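PDB 1FI2: oxalate oxidase 1 from Hordeum vulgare, which oxidises oxalate with molecular oxygen to carbon dioxide and hydrogen peroxide at a manganese centre, and also shows superoxide dismutase activity. Local coordinates for residues A[86-91]-A[158-163]. Sequence-based numbering, arbitrary orientation.
With MN (manganese (II) ion), chain B.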
# COMPACT_ATOMS: atom_id res chain seq x y z
N PRO A 86 14.62 -26.21 -7.38
CA PRO A 86 13.69 -27.01 -6.61
C PRO A 86 12.46 -26.27 -6.13
O PRO A 86 12.44 -25.05 -6.13
CB PRO A 86 14.52 -27.53 -5.44
CG PRO A 86 15.65 -26.57 -5.31
CD PRO A 86 15.94 -26.09 -6.71
N PRO A 87 11.40 -26.98 -5.75
CA PRO A 87 10.20 -26.35 -5.21
C PRO A 87 10.55 -25.26 -4.22
O PRO A 87 11.08 -25.59 -3.16
CB PRO A 87 9.49 -27.52 -4.53
CG PRO A 87 9.86 -28.69 -5.39
CD PRO A 87 11.32 -28.46 -5.72
N HIS A 88 10.24 -24.00 -4.47
CA HIS A 88 10.58 -22.91 -3.56
C HIS A 88 9.48 -21.86 -3.51
O HIS A 88 8.49 -21.93 -4.22
CB HIS A 88 11.91 -22.27 -3.96
CG HIS A 88 11.89 -21.61 -5.30
ND1 HIS A 88 12.01 -22.32 -6.48
CD2 HIS A 88 11.75 -20.31 -5.65
CE1 HIS A 88 11.95 -21.48 -7.50
NE2 HIS A 88 11.79 -20.26 -7.03
N ILE A 89 9.61 -20.88 -2.61
CA ILE A 89 8.65 -19.81 -2.39
C ILE A 89 9.36 -18.47 -2.19
O ILE A 89 10.40 -18.40 -1.54
CB ILE A 89 7.77 -20.08 -1.16
CG1 ILE A 89 6.72 -21.16 -1.46
CG2 ILE A 89 7.05 -18.85 -0.63
CD1 ILE A 89 6.43 -22.13 -0.35
N HIS A 90 8.78 -17.40 -2.73
CA HIS A 90 9.22 -16.03 -2.46
C HIS A 90 8.19 -15.41 -1.53
O HIS A 90 7.05 -15.15 -1.93
CB HIS A 90 9.33 -15.19 -3.74
CG HIS A 90 10.24 -15.87 -4.73
ND1 HIS A 90 11.60 -15.96 -4.52
CD2 HIS A 90 9.98 -16.53 -5.87
CE1 HIS A 90 12.15 -16.64 -5.51
NE2 HIS A 90 11.19 -17.01 -6.34
N PRO A 91 8.56 -15.17 -0.27
CA PRO A 91 7.66 -14.64 0.72
C PRO A 91 7.13 -13.25 0.46
O PRO A 91 6.10 -12.91 1.04
CB PRO A 91 8.47 -14.65 2.02
CG PRO A 91 9.89 -14.81 1.63
CD PRO A 91 9.90 -15.48 0.29
N PRO A 158 12.84 -10.12 -2.60
CA PRO A 158 11.78 -11.10 -2.58
C PRO A 158 11.92 -12.17 -1.50
O PRO A 158 10.91 -12.61 -0.94
CB PRO A 158 11.77 -11.72 -3.97
CG PRO A 158 13.04 -11.31 -4.62
CD PRO A 158 13.52 -10.07 -3.92
N GLY A 159 13.15 -12.60 -1.26
CA GLY A 159 13.45 -13.65 -0.31
C GLY A 159 13.27 -15.01 -1.01
O GLY A 159 12.56 -15.07 -2.01
N ILE A 160 13.95 -16.04 -0.51
CA ILE A 160 13.72 -17.36 -1.10
C ILE A 160 13.69 -18.42 -0.01
O ILE A 160 14.57 -18.52 0.84
CB ILE A 160 14.68 -17.73 -2.23
CG1 ILE A 160 14.33 -19.11 -2.79
CG2 ILE A 160 16.12 -17.71 -1.76
CD1 ILE A 160 14.88 -19.38 -4.17
N VAL A 161 12.58 -19.17 -0.00
CA VAL A 161 12.38 -20.28 0.91
C VAL A 161 12.52 -21.57 0.10
O VAL A 161 11.61 -21.90 -0.67
CB VAL A 161 11.00 -20.24 1.58
CG1 VAL A 161 10.73 -21.49 2.41
CG2 VAL A 161 10.87 -18.99 2.45
N PHE A 162 13.70 -22.16 0.10
CA PHE A 162 13.92 -23.42 -0.62
C PHE A 162 13.26 -24.52 0.20
O PHE A 162 13.66 -24.74 1.35
CB PHE A 162 15.39 -23.70 -0.82
CG PHE A 162 16.05 -22.99 -1.96
CD1 PHE A 162 17.02 -22.03 -1.72
CD2 PHE A 162 15.71 -23.28 -3.27
CE1 PHE A 162 17.64 -21.37 -2.77
CE2 PHE A 162 16.33 -22.62 -4.33
CZ PHE A 162 17.30 -21.67 -4.08
N VAL A 163 12.26 -25.20 -0.35
CA VAL A 163 11.53 -26.19 0.45
C VAL A 163 12.34 -27.36 0.96
O VAL A 163 12.34 -27.61 2.17
CB VAL A 163 10.23 -26.62 -0.27
CG1 VAL A 163 9.51 -27.68 0.55
CG2 VAL A 163 9.32 -25.41 -0.46
MN MN B . 11.10 -18.42 -8.15
O HOH W 1 13.43 -17.71 -8.23
O HOH W 2 11.33 -19.38 -10.16
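Ile89 and Val161 form an antiparallel hydrogen-bonded pair, with Val161 N to Ile89 O at 2.8 Å and Ile89 N to Val161 O at 3.0 Å, and Val163 N extends the pairing by bonding to Pro87 O. His88 and His90 both bind manganese through NE2, and both imidazoles are held from behind by a backbone carbonyl. His90 ND1 donates to Gly159 O at 2.8 Å, in the ring plane, so residues 158-163 supply a second-shell acceptor that orients the His90 ring; His88 ND1 donates in its ring plane to Pro86 O of its own segment. With CG set between its backbone N and carbonyl carbon (chi1 64°), His88 lays its ring beside Ile160, whose CD1 comes to 3.6 Å from His88 CD2. That same methyl lies over one face of the Phe162 ring, offset toward its rim; Phe162 CD2 meets Pro86 CG at 3.9 Å. Cutting Ile160 back to an alanine is likely to open a gap beside CD2 of His88 and at the rim of the Phe162 ring, though the metal and Pro86 O would still hold the imidazole. Glu95 and His137 complete the protein ligands of this cupin site. Within this chain strand 161-162 is outermost in its jellyroll sheet, beside strand 84-89, which has strand 137-141 on its other flank; helix 163-169 follows directly, and Ile160 (through its backbone), Ile89 and Val163 meet a second subunit.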